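PDB 2I5G: amidohydrolase from Pseudomonas aeruginosa, which may act as a metal-dependent dipeptidase of the membrane (renal) dipeptidase family, peptidase family M19. Local coordinates for residues E295-R300 / R308-E313; S10-G15 / G288-L293; D226-A231 / I246-T251; V208-F213 / E233-I238; K277-N280 / I284-V287. The protein carries 2 engineered substitutions. One frame throughout, in Å; residues are numbered along the deposited sequence.

Contact 1 (E295-R300 / R308-E313); sequences ETLLKR and RKVMGE. Engineered in segment 295-300: Lys299 (natural residue Glu).
No flat group takes part where Leu297 meets Val310 and Met311: with neither face nor edge to present, the contact is made by one methyl against another methyl and a selenium. Leu297 CD1 does all the touching from its helix. The side chain leaves with CG anti to the carbonyl carbon, and CD1 then runs on nearly straight from CA (chi2 163°), which carries this methyl farthest from the backbone. There it lies 4.3 Å from Val310 CG1 and 4.2 Å from SE of Met311, a selenomethionine, so that CD1 spans two successive residues of the facing helix. The pair illustrates how consecutive helices at the C-terminal end of a TIM-barrel chain can be joined: 291-299 and 304-323 follow each other after a short connection and share a small apolar patch. In the second helix a wider pi-type turn falls exactly here, with Glu313 N bonded to Arg308 O at 3.2 Å. The apolar patch continues beyond the pair: Leu297 also touches Ala229 of helix 225-239, and Met311 touches the ring of Phe290. Arg300, at the end of segment 295-300, forms salt bridges with Asp226 and Glu233.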
# COMPACT_ATOMS: atom_id res chain seq x y z
N GLU A 295 25.75 1.12 -34.49
CA GLU A 295 27.08 1.30 -35.05
C GLU A 295 28.16 0.98 -34.02
O GLU A 295 29.14 0.31 -34.32
CB GLU A 295 27.24 2.73 -35.56
CG GLU A 295 28.67 3.13 -35.90
CD GLU A 295 28.78 4.52 -36.51
OE1 GLU A 295 28.04 5.43 -36.06
OE2 GLU A 295 29.60 4.70 -37.44
N THR A 296 27.97 1.46 -32.79
CA THR A 296 28.94 1.22 -31.73
C THR A 296 29.08 -0.26 -31.41
O THR A 296 30.13 -0.86 -31.64
CB THR A 296 28.58 2.00 -30.44
OG1 THR A 296 28.75 3.41 -30.68
CG2 THR A 296 29.49 1.59 -29.29
N LEU A 297 28.03 -0.86 -30.87
CA LEU A 297 28.07 -2.29 -30.55
C LEU A 297 28.67 -3.06 -31.72
O LEU A 297 29.45 -4.01 -31.54
CB LEU A 297 26.65 -2.79 -30.27
CG LEU A 297 26.05 -2.40 -28.91
CD1 LEU A 297 24.55 -2.61 -28.95
CD2 LEU A 297 26.68 -3.24 -27.82
N LEU A 298 28.31 -2.63 -32.92
CA LEU A 298 28.78 -3.26 -34.15
C LEU A 298 30.29 -3.13 -34.32
O LEU A 298 31.00 -4.13 -34.52
CB LEU A 298 28.05 -2.63 -35.33
CG LEU A 298 27.97 -3.38 -36.65
CD1 LEU A 298 27.42 -4.78 -36.44
CD2 LEU A 298 27.06 -2.59 -37.59
N LYS A 299 30.80 -1.91 -34.23
CA LYS A 299 32.23 -1.67 -34.40
C LYS A 299 32.97 -2.09 -33.14
O LYS A 299 34.16 -1.81 -32.98
CB LYS A 299 32.49 -0.19 -34.70
CG LYS A 299 32.17 0.77 -33.56
CD LYS A 299 33.43 1.13 -32.76
CE LYS A 299 33.11 2.08 -31.60
NZ LYS A 299 32.55 3.39 -32.03
N ARG A 300 32.27 -2.79 -32.26
CA ARG A 300 32.86 -3.23 -31.01
C ARG A 300 33.13 -4.73 -30.96
O ARG A 300 33.58 -5.25 -29.93
CB ARG A 300 31.96 -2.80 -29.86
CG ARG A 300 32.72 -2.25 -28.69
CD ARG A 300 31.93 -1.15 -28.01
NE ARG A 300 32.71 -0.53 -26.95
CZ ARG A 300 33.08 -1.16 -25.83
NH1 ARG A 300 32.71 -2.41 -25.64
NH2 ARG A 300 33.81 -0.53 -24.93
N ARG A 308 21.10 -7.52 -33.91
CA ARG A 308 19.67 -7.50 -34.21
C ARG A 308 18.94 -7.81 -32.90
O ARG A 308 17.93 -7.20 -32.56
CB ARG A 308 19.28 -8.57 -35.23
CG ARG A 308 20.29 -8.87 -36.32
CD ARG A 308 20.16 -7.97 -37.54
NE ARG A 308 18.80 -7.95 -38.06
CZ ARG A 308 18.47 -7.53 -39.28
NH1 ARG A 308 19.41 -7.10 -40.11
NH2 ARG A 308 17.20 -7.50 -39.65
N LYS A 309 19.48 -8.79 -32.18
CA LYS A 309 18.91 -9.23 -30.91
C LYS A 309 18.79 -8.09 -29.92
O LYS A 309 17.70 -7.66 -29.57
CB LYS A 309 19.78 -10.31 -30.26
CG LYS A 309 20.17 -11.46 -31.17
CD LYS A 309 18.96 -12.24 -31.60
CE LYS A 309 19.37 -13.65 -31.97
NZ LYS A 309 20.08 -14.31 -30.84
N VAL A 310 19.95 -7.60 -29.47
CA VAL A 310 20.01 -6.53 -28.49
C VAL A 310 19.23 -5.28 -28.88
O VAL A 310 18.70 -4.60 -28.02
CB VAL A 310 21.47 -6.14 -28.20
CG1 VAL A 310 21.51 -5.09 -27.11
CG2 VAL A 310 22.25 -7.37 -27.77
N MSE A 311 19.15 -4.99 -30.17
CA MSE A 311 18.44 -3.78 -30.58
C MSE A 311 16.92 -3.91 -30.58
O MSE A 311 16.22 -2.90 -30.55
CB MSE A 311 18.93 -3.29 -31.94
CG MSE A 311 20.37 -2.78 -31.94
SE MSE A 311 20.76 -1.52 -30.49
CE MSE A 311 19.68 -0.02 -31.06
N GLY A 312 16.40 -5.14 -30.60
CA GLY A 312 14.96 -5.28 -30.60
C GLY A 312 14.37 -6.68 -30.71
O GLY A 312 13.42 -7.00 -29.99
N GLU A 313 14.90 -7.51 -31.59
CA GLU A 313 14.38 -8.86 -31.76
C GLU A 313 14.10 -9.58 -30.44
O GLU A 313 13.06 -10.22 -30.30
CB GLU A 313 15.34 -9.70 -32.60
CG GLU A 313 15.43 -9.26 -34.05
CD GLU A 313 16.17 -10.25 -34.93
OE1 GLU A 313 16.21 -10.04 -36.16
OE2 GLU A 313 16.71 -11.24 -34.38

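Contact 2 (S10-G15 / G288-L293); sequences SIVIDG and GEFPNL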
# COMPACT_ATOMS: atom_id res chain seq x y z
N SER A 10 16.28 -2.99 -39.45
CA SER A 10 16.10 -3.71 -38.19
C SER A 10 14.98 -3.20 -37.30
O SER A 10 14.53 -2.05 -37.42
CB SER A 10 17.42 -3.69 -37.41
OG SER A 10 17.37 -4.61 -36.33
N ILE A 11 14.52 -4.08 -36.42
CA ILE A 11 13.46 -3.77 -35.47
C ILE A 11 14.14 -3.20 -34.24
O ILE A 11 14.81 -3.93 -33.51
CB ILE A 11 12.70 -5.03 -35.04
CG1 ILE A 11 12.03 -5.67 -36.25
CG2 ILE A 11 11.67 -4.67 -33.97
CD1 ILE A 11 11.03 -4.77 -36.93
N VAL A 12 14.00 -1.90 -34.01
CA VAL A 12 14.62 -1.31 -32.84
C VAL A 12 13.52 -1.01 -31.83
O VAL A 12 12.49 -0.43 -32.17
CB VAL A 12 15.44 -0.03 -33.20
CG1 VAL A 12 15.37 0.25 -34.69
CG2 VAL A 12 14.97 1.17 -32.38
N ILE A 13 13.75 -1.43 -30.60
CA ILE A 13 12.79 -1.23 -29.53
C ILE A 13 13.48 -0.72 -28.29
O ILE A 13 14.63 -1.07 -28.03
CB ILE A 13 12.07 -2.56 -29.20
CG1 ILE A 13 11.18 -2.95 -30.39
CG2 ILE A 13 11.28 -2.43 -27.91
CD1 ILE A 13 10.42 -4.24 -30.20
N ASP A 14 12.78 0.12 -27.53
CA ASP A 14 13.34 0.68 -26.31
C ASP A 14 12.47 0.30 -25.13
O ASP A 14 11.29 0.63 -25.09
CB ASP A 14 13.45 2.20 -26.41
CG ASP A 14 14.17 2.81 -25.22
OD1 ASP A 14 14.54 4.01 -25.30
OD2 ASP A 14 14.38 2.10 -24.21
N GLY A 15 13.07 -0.39 -24.17
CA GLY A 15 12.36 -0.84 -22.99
C GLY A 15 11.77 0.22 -22.08
O GLY A 15 10.88 -0.08 -21.29
N GLY A 288 16.82 10.66 -31.16
CA GLY A 288 17.22 10.70 -32.55
C GLY A 288 18.61 10.16 -32.85
O GLY A 288 19.00 10.04 -34.01
N GLU A 289 19.36 9.84 -31.80
CA GLU A 289 20.71 9.32 -31.97
C GLU A 289 20.81 7.81 -31.77
O GLU A 289 21.91 7.25 -31.80
CB GLU A 289 21.67 10.00 -31.00
CG GLU A 289 22.01 11.43 -31.35
CD GLU A 289 23.01 12.02 -30.38
OE1 GLU A 289 22.61 12.34 -29.24
OE2 GLU A 289 24.20 12.13 -30.74
N PHE A 290 19.66 7.16 -31.56
CA PHE A 290 19.61 5.72 -31.34
C PHE A 290 20.57 4.93 -32.25
O PHE A 290 21.30 4.05 -31.79
CB PHE A 290 18.18 5.21 -31.54
CG PHE A 290 17.62 4.50 -30.34
CD1 PHE A 290 18.07 3.23 -29.99
CD2 PHE A 290 16.65 5.11 -29.54
CE1 PHE A 290 17.56 2.58 -28.86
CE2 PHE A 290 16.14 4.47 -28.42
CZ PHE A 290 16.60 3.20 -28.08
N PRO A 291 20.58 5.24 -33.56
CA PRO A 291 21.47 4.53 -34.49
C PRO A 291 22.97 4.47 -34.15
O PRO A 291 23.69 3.65 -34.71
CB PRO A 291 21.20 5.21 -35.84
CG PRO A 291 20.62 6.53 -35.47
CD PRO A 291 19.75 6.22 -34.28
N ASN A 292 23.44 5.32 -33.24
CA ASN A 292 24.85 5.29 -32.87
C ASN A 292 25.15 4.09 -31.99
O ASN A 292 26.31 3.71 -31.80
CB ASN A 292 25.23 6.56 -32.11
CG ASN A 292 25.02 7.80 -32.93
OD1 ASN A 292 25.22 8.91 -32.44
ND2 ASN A 292 24.63 7.63 -34.18
N LEU A 293 24.10 3.50 -31.43
CA LEU A 293 24.23 2.35 -30.56
C LEU A 293 24.41 1.08 -31.39
O LEU A 293 25.07 0.13 -30.97
CB LEU A 293 23.01 2.25 -29.65
CG LEU A 293 23.04 1.24 -28.51
CD1 LEU A 293 24.38 1.30 -27.78
CD2 LEU A 293 21.90 1.54 -27.56
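Phe290 turns the outer edge of its ring toward Asp14. Its CE2 lies 3.5 Å from Asp14 OD1, and its CZ is 3.6 Å from the same oxygen and 3.7 Å from Asp14 CB. OD1 and CG both sit close to the ring plane, so the acid comes in at the rim and does not lie over a face; its carboxylate plane is turned 73° from that of the ring. Val12 adds a looser apolar touch, CG2 to Phe290 CD1 at 4.4 Å, from an oblique direction. Val12 and Asp14 point the same way because they are two residues apart on an extended chain, with Ile13 between them facing helix 304-323.

One shell further out, Asp14 is held from several directions. OD1 is hydrogen-bonded to Thr248 OG1, OD2 to the backbone N of Leu16, and the main chain of Asp14 pairs with the neighbouring parallel strand 36-40. The ring of Phe290 is packed by His7, Leu34 and Thr248. The contact thus lies where the first strand of the TIM barrel meets the chain entering helix 291-299, 273 residues later. Aromatic edge hydrogens carry a slight positive charge, and placing them against a buried carboxylate oxygen probably gives a mildly attractive C-H···O contact, secondary to the hydrogen bonds that fix the acid.

Contact 3 (D226-A231 / I246-T251); sequences DDYAEA and IGTDFT
Tyr228 reaches from helix 225-239 to Ile246, Gly247 and Thr248 at the end of a barrel strand. At CB the side chain leaves the helix toward the facing segment, with CG anti to the backbone N (chi1 -177°). The side chain is flanked by Met212 and Leu293. Contact across the pair begins only at CZ, which lies 4.1 Å from Ile246 CD1, the methyl approaching the ring obliquely. Most of the work is done by OH: it is 3.6 Å from Ile246 CD1 and 3.7 Å from Ile246 CG2, held against both branches of the isoleucine. Farther round, OH stands 4.0 Å from Thr248 CA and 4.2 Å from Thr248 CG2.

The segment 246-251 leaves strand 244-246, the last of the barrel, whose Ile246 pairs by its backbone with Gly15 of the first strand and so helps to close the barrel. The hydroxyl has its polar partner outside both segments, in the carbonyl of Val210, which also accepts a bond from the backbone N of Gly247. A buried phenol is therefore satisfied by one main-chain oxygen, with carbon atoms of Ile246 and Thr248 beside it, which probably helps to fix where the end of the ring lies.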
# COMPACT_ATOMS: atom_id res chain seq x y z
N ASP A 226 30.26 4.46 -25.54
CA ASP A 226 31.04 3.23 -25.34
C ASP A 226 30.90 2.64 -23.94
O ASP A 226 30.91 1.43 -23.77
CB ASP A 226 32.52 3.49 -25.61
CG ASP A 226 32.83 3.61 -27.08
OD1 ASP A 226 32.82 2.57 -27.77
OD2 ASP A 226 33.08 4.74 -27.55
N ASP A 227 30.79 3.50 -22.93
CA ASP A 227 30.64 3.04 -21.56
C ASP A 227 29.32 2.31 -21.42
O ASP A 227 29.14 1.47 -20.53
CB ASP A 227 30.70 4.22 -20.59
CG ASP A 227 32.09 4.83 -20.50
OD1 ASP A 227 33.01 4.13 -20.04
OD2 ASP A 227 32.25 6.00 -20.90
N TYR A 228 28.38 2.64 -22.30
CA TYR A 228 27.06 2.02 -22.29
C TYR A 228 27.19 0.62 -22.90
O TYR A 228 26.71 -0.36 -22.34
CB TYR A 228 26.10 2.90 -23.10
CG TYR A 228 24.66 2.43 -23.14
CD1 TYR A 228 24.07 1.80 -22.05
CD2 TYR A 228 23.87 2.70 -24.26
CE1 TYR A 228 22.72 1.45 -22.06
CE2 TYR A 228 22.52 2.36 -24.28
CZ TYR A 228 21.95 1.74 -23.18
OH TYR A 228 20.60 1.44 -23.18
N ALA A 229 27.87 0.53 -24.04
CA ALA A 229 28.07 -0.76 -24.68
C ALA A 229 28.81 -1.66 -23.70
O ALA A 229 28.54 -2.86 -23.62
CB ALA A 229 28.90 -0.60 -25.95
N GLU A 230 29.74 -1.08 -22.95
CA GLU A 230 30.50 -1.84 -21.96
C GLU A 230 29.57 -2.51 -20.97
O GLU A 230 29.70 -3.70 -20.67
CB GLU A 230 31.45 -0.90 -21.21
CG GLU A 230 32.14 -1.53 -20.01
CD GLU A 230 33.08 -0.57 -19.29
OE1 GLU A 230 33.59 -0.93 -18.20
OE2 GLU A 230 33.30 0.55 -19.80
N ALA A 231 28.61 -1.75 -20.46
CA ALA A 231 27.66 -2.29 -19.50
C ALA A 231 26.75 -3.31 -20.17
O ALA A 231 26.39 -4.32 -19.57
CB ALA A 231 26.83 -1.16 -18.89
N ILE A 246 17.47 -3.35 -24.90
CA ILE A 246 17.67 -1.95 -24.55
C ILE A 246 16.52 -1.33 -23.77
O ILE A 246 15.35 -1.61 -24.05
CB ILE A 246 17.92 -1.11 -25.82
CG1 ILE A 246 19.27 -1.50 -26.43
CG2 ILE A 246 17.90 0.38 -25.50
CD1 ILE A 246 20.44 -1.34 -25.47
N GLY A 247 16.87 -0.49 -22.80
CA GLY A 247 15.91 0.24 -21.98
C GLY A 247 16.56 1.56 -21.58
O GLY A 247 16.88 1.79 -20.41
N THR A 248 16.78 2.42 -22.57
CA THR A 248 17.45 3.71 -22.37
C THR A 248 17.03 4.52 -21.16
O THR A 248 17.87 5.04 -20.42
CB THR A 248 17.30 4.63 -23.60
OG1 THR A 248 15.98 5.16 -23.64
CG2 THR A 248 17.58 3.85 -24.87
N ASP A 249 15.72 4.66 -20.97
CA ASP A 249 15.22 5.44 -19.85
C ASP A 249 15.36 6.92 -20.23
O ASP A 249 15.74 7.75 -19.41
CB ASP A 249 16.03 5.11 -18.59
CG ASP A 249 15.37 5.61 -17.31
OD1 ASP A 249 14.14 5.80 -17.32
OD2 ASP A 249 16.08 5.80 -16.30
N PHE A 250 15.05 7.23 -21.49
CA PHE A 250 15.12 8.61 -21.97
C PHE A 250 14.09 9.49 -21.25
O PHE A 250 12.90 9.15 -21.19
CB PHE A 250 14.85 8.66 -23.48
CG PHE A 250 16.09 8.59 -24.32
CD1 PHE A 250 17.15 9.46 -24.11
CD2 PHE A 250 16.18 7.66 -25.36
CE1 PHE A 250 18.29 9.42 -24.91
CE2 PHE A 250 17.32 7.60 -26.17
CZ PHE A 250 18.38 8.49 -25.94
N THR A 251 14.55 10.62 -20.73
CA THR A 251 13.69 11.56 -20.01
C THR A 251 13.59 12.86 -20.82
O THR A 251 13.29 13.93 -20.28
CB THR A 251 14.26 11.88 -18.62
OG1 THR A 251 15.51 12.55 -18.76
CG2 THR A 251 14.48 10.60 -17.84

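Contact 4 (V208-F213 / E233-I238); sequences VGVTMF and EYVMNI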
# COMPACT_ATOMS: atom_id res chain seq x y z
N VAL A 208 16.27 -8.88 -19.60
CA VAL A 208 16.92 -7.72 -19.00
C VAL A 208 17.24 -6.61 -19.99
O VAL A 208 18.04 -6.81 -20.91
CB VAL A 208 18.24 -8.10 -18.31
CG1 VAL A 208 18.95 -6.84 -17.81
CG2 VAL A 208 17.97 -9.08 -17.16
N GLY A 209 16.63 -5.45 -19.80
CA GLY A 209 16.90 -4.32 -20.66
C GLY A 209 17.91 -3.42 -19.94
O GLY A 209 17.64 -2.93 -18.84
N VAL A 210 19.07 -3.22 -20.56
CA VAL A 210 20.11 -2.39 -19.96
C VAL A 210 19.83 -0.92 -20.21
O VAL A 210 19.50 -0.53 -21.33
CB VAL A 210 21.50 -2.74 -20.53
CG1 VAL A 210 22.57 -1.99 -19.77
CG2 VAL A 210 21.74 -4.23 -20.44
N THR A 211 19.95 -0.12 -19.16
CA THR A 211 19.70 1.32 -19.24
C THR A 211 20.99 2.13 -19.30
O THR A 211 22.09 1.58 -19.18
CB THR A 211 18.87 1.80 -18.03
OG1 THR A 211 18.45 3.15 -18.26
CG2 THR A 211 19.71 1.74 -16.75
N MSE A 212 20.86 3.44 -19.47
CA MSE A 212 22.01 4.34 -19.56
C MSE A 212 21.91 5.57 -18.66
O MSE A 212 22.58 6.57 -18.90
CB MSE A 212 22.18 4.79 -21.01
CG MSE A 212 20.94 5.45 -21.58
SE MSE A 212 21.23 6.29 -23.29
CE MSE A 212 20.63 4.86 -24.43
N PHE A 213 21.08 5.50 -17.63
CA PHE A 213 20.92 6.64 -16.73
C PHE A 213 22.22 7.02 -16.04
O PHE A 213 22.78 6.24 -15.26
CB PHE A 213 19.85 6.35 -15.69
CG PHE A 213 19.20 7.58 -15.15
CD1 PHE A 213 18.47 8.41 -15.99
CD2 PHE A 213 19.33 7.91 -13.81
CE1 PHE A 213 17.88 9.57 -15.51
CE2 PHE A 213 18.73 9.07 -13.31
CZ PHE A 213 18.01 9.90 -14.16
N GLU A 233 27.57 -5.26 -22.54
CA GLU A 233 28.34 -6.47 -22.77
C GLU A 233 28.56 -7.21 -21.45
O GLU A 233 28.59 -8.44 -21.43
CB GLU A 233 29.66 -6.10 -23.44
CG GLU A 233 29.45 -5.36 -24.76
CD GLU A 233 30.72 -4.73 -25.33
OE1 GLU A 233 31.47 -4.09 -24.57
OE2 GLU A 233 30.94 -4.86 -26.56
N TYR A 234 28.69 -6.46 -20.36
CA TYR A 234 28.89 -7.05 -19.04
C TYR A 234 27.66 -7.88 -18.72
O TYR A 234 27.77 -9.01 -18.26
CB TYR A 234 29.05 -5.95 -17.98
CG TYR A 234 29.23 -6.44 -16.56
CD1 TYR A 234 30.49 -6.72 -16.05
CD2 TYR A 234 28.13 -6.62 -15.72
CE1 TYR A 234 30.66 -7.18 -14.72
CE2 TYR A 234 28.28 -7.07 -14.40
CZ TYR A 234 29.55 -7.34 -13.91
OH TYR A 234 29.70 -7.77 -12.60
N VAL A 235 26.48 -7.31 -18.97
CA VAL A 235 25.22 -7.98 -18.68
C VAL A 235 25.01 -9.19 -19.58
O VAL A 235 24.57 -10.24 -19.13
CB VAL A 235 24.00 -7.02 -18.84
CG1 VAL A 235 22.69 -7.80 -18.74
CG2 VAL A 235 24.03 -5.95 -17.77
N MSE A 236 25.33 -9.03 -20.86
CA MSE A 236 25.16 -10.13 -21.79
C MSE A 236 26.10 -11.28 -21.44
O MSE A 236 25.87 -12.42 -21.83
CB MSE A 236 25.43 -9.67 -23.22
CG MSE A 236 25.16 -10.75 -24.25
SE MSE A 236 25.29 -10.13 -26.07
CE MSE A 236 27.21 -10.29 -26.28
N ASN A 237 27.16 -10.97 -20.70
CA ASN A 237 28.11 -11.99 -20.28
C ASN A 237 27.51 -12.93 -19.24
O ASN A 237 27.96 -14.06 -19.08
CB ASN A 237 29.37 -11.32 -19.71
CG ASN A 237 30.31 -12.32 -19.05
OD1 ASN A 237 30.79 -13.26 -19.68
ND2 ASN A 237 30.59 -12.11 -17.77
N ILE A 238 26.48 -12.45 -18.54
CA ILE A 238 25.80 -13.25 -17.51
C ILE A 238 24.46 -13.76 -18.00
O ILE A 238 24.14 -14.95 -17.88
CB ILE A 238 25.55 -12.40 -16.24
CG1 ILE A 238 26.87 -11.86 -15.70
CG2 ILE A 238 24.83 -13.22 -15.18
CD1 ILE A 238 26.70 -10.82 -14.62
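Val235 is the one residue of its helix segment that touches segment 208-213, fitting against Val208 and Val210 together. The walk along the helix begins at Glu233, whose side chain starts away from the strand. Tyr234 serves another neighbour, its hydroxyl bonded to Asp195.

Val235 then turns inward. With CG1 anti to the backbone N (chi1 172°) and CG2 beside that nitrogen, its two methyls spread over both strand valines. CG1 meets Val208 CG1 at 4.0 Å, the two side chains crossing at a slant, and also lies 4.1 Å from Val210 CG2. CG2 meets Val210 CG2 at 3.9 Å; these two side chains point at one another, tip to tip, and Val210 CG2 is equally close to Val235 CB. Val208 and Val210 are two apart on the strand and so face the helix together.

Next comes Met236, a selenomethionine, whose end leads away from the strand segment; its side chain also touches Ile244. Ile238 closes the segment: it packs on helix 195-203, and its N bonds to Val235 O at 3.0 Å, a three-residue step.

The contact belongs to a beta-alpha-beta crossover unit, strand 207-210, helix 225-239 and strand 244-246, in which the helix crosses over the sheet that forms the barrel wall. Only valine side-chain carbons meet, and no hydrogen bond joins the two segments, so the hold is dispersive and hydrophobic, and orientation comes from shape.

Contact 5 (K277-N280 / I284-V287); sequences KIVN and IRTV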
# COMPACT_ATOMS: atom_id res chain seq x y z
N LYS A 277 23.07 16.12 -11.58
CA LYS A 277 22.96 16.55 -12.97
C LYS A 277 22.54 15.39 -13.86
O LYS A 277 23.02 14.26 -13.70
CB LYS A 277 24.31 17.09 -13.44
CG LYS A 277 24.86 18.21 -12.57
CD LYS A 277 26.35 18.00 -12.21
CE LYS A 277 26.55 16.90 -11.15
NZ LYS A 277 26.25 15.52 -11.63
N ILE A 278 21.64 15.65 -14.80
CA ILE A 278 21.16 14.62 -15.72
C ILE A 278 21.86 14.78 -17.06
O ILE A 278 21.47 15.61 -17.89
CB ILE A 278 19.62 14.70 -15.93
CG1 ILE A 278 18.89 14.59 -14.58
CG2 ILE A 278 19.17 13.56 -16.84
CD1 ILE A 278 19.14 13.28 -13.84
N VAL A 279 22.89 13.99 -17.28
CA VAL A 279 23.64 14.05 -18.52
C VAL A 279 23.75 12.65 -19.12
O VAL A 279 24.42 11.78 -18.55
CB VAL A 279 25.05 14.58 -18.26
CG1 VAL A 279 25.80 14.75 -19.57
CG2 VAL A 279 24.97 15.91 -17.51
N ASN A 280 23.10 12.43 -20.25
CA ASN A 280 23.15 11.12 -20.89
C ASN A 280 24.53 10.91 -21.49
O ASN A 280 25.25 11.87 -21.78
CB ASN A 280 22.09 11.01 -21.99
CG ASN A 280 20.69 11.32 -21.48
OD1 ASN A 280 20.33 10.94 -20.36
ND2 ASN A 280 19.90 12.00 -22.30
N ILE A 284 24.83 9.55 -27.42
CA ILE A 284 23.43 9.16 -27.42
C ILE A 284 22.64 9.95 -26.37
O ILE A 284 22.04 9.38 -25.46
CB ILE A 284 23.28 7.62 -27.18
CG1 ILE A 284 21.82 7.21 -27.41
CG2 ILE A 284 23.78 7.24 -25.79
CD1 ILE A 284 21.60 5.72 -27.45
N ARG A 285 22.66 11.27 -26.52
CA ARG A 285 21.98 12.19 -25.62
C ARG A 285 20.50 12.39 -25.99
O ARG A 285 19.70 12.83 -25.17
CB ARG A 285 22.68 13.55 -25.64
CG ARG A 285 24.09 13.55 -25.09
CD ARG A 285 24.10 13.92 -23.62
NE ARG A 285 25.46 14.00 -23.08
CZ ARG A 285 26.40 14.84 -23.50
NH1 ARG A 285 26.16 15.69 -24.49
NH2 ARG A 285 27.60 14.84 -22.92
N THR A 286 20.14 12.09 -27.24
CA THR A 286 18.76 12.23 -27.68
C THR A 286 18.28 10.97 -28.41
O THR A 286 19.07 10.21 -28.97
CB THR A 286 18.58 13.43 -28.64
OG1 THR A 286 19.42 13.26 -29.78
CG2 THR A 286 18.92 14.73 -27.94
N VAL A 287 16.97 10.76 -28.38
CA VAL A 287 16.38 9.60 -29.02
C VAL A 287 16.82 9.52 -30.48
O VAL A 287 17.17 8.45 -30.98
CB VAL A 287 14.84 9.67 -28.96
CG1 VAL A 287 14.23 8.43 -29.58
CG2 VAL A 287 14.40 9.81 -27.51
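A long irregular connection between helix 256-263 and helix 291-299 doubles back on itself here, bringing Asn280 beside Arg285. The tie is reciprocal: each of the two side chains binds the main-chain carbonyl of the other residue. Arg285 NE donates to Asn280 O, with an N-H···O angle of 138°. The modelled separation of Arg285 NE and Asn280 O, 2.5 Å, is too short to be taken literally at this resolution. The oxygen lies at the edge of the guanidinium, close to its plane, while the donor stands somewhat tilted from the plane of the carbonyl. A bend in the arginine chain at chi2 (-94°) swings NE back to this oxygen and brings Arg285 CD to 3.9 Å from Asn280 CB. In the other direction Asn280 ND2 reaches Arg285 O at 3.0 Å, again bent, and again with the acceptor near the plane of the donating amide.

Other close neighbours include Val279, which runs alongside the arginine, pointing the same way; its CG1 lies 3.6 Å from Arg285 NE and 3.8 Å from Arg285 NH2, oblique to the guanidinium. Asn280 CB is 3.8 Å from Ile284 O. Beyond the pair, the backbone nitrogens of Arg285 and Thr286 both bond to Glu289 OE1, and the ring of Phe250 packs against the same turn.

Both acceptors are neutral peptide oxygens, so these are hydrogen bonds rather than salt bridges. Together the two, running in opposite senses, probably help to hold the two parts of the loop side by side, even with the arginine at the surface.

In the fold
Contacts 1 to 4 are buried, whereas contact 5 is only partly so and has an exposed arginine; it is also the one pair joined by hydrogen bonds across its own segments. Contacts 3 and 4 share helix 225-239 and both involve the barrel wall, one by an aromatic tip, the other by valine methyls. Contacts 1 and 2 share helix 291-299 and are also tied by a main-chain hydrogen bond between Met311 and Ile13. Contact 3 reaches contact 5 through Phe250. Contacts 1 and 4 are purely apolar, contacts 2 and 3 mix apolar touches with polar groups bonded elsewhere, and paired polar bonds appear in the partly exposed loop.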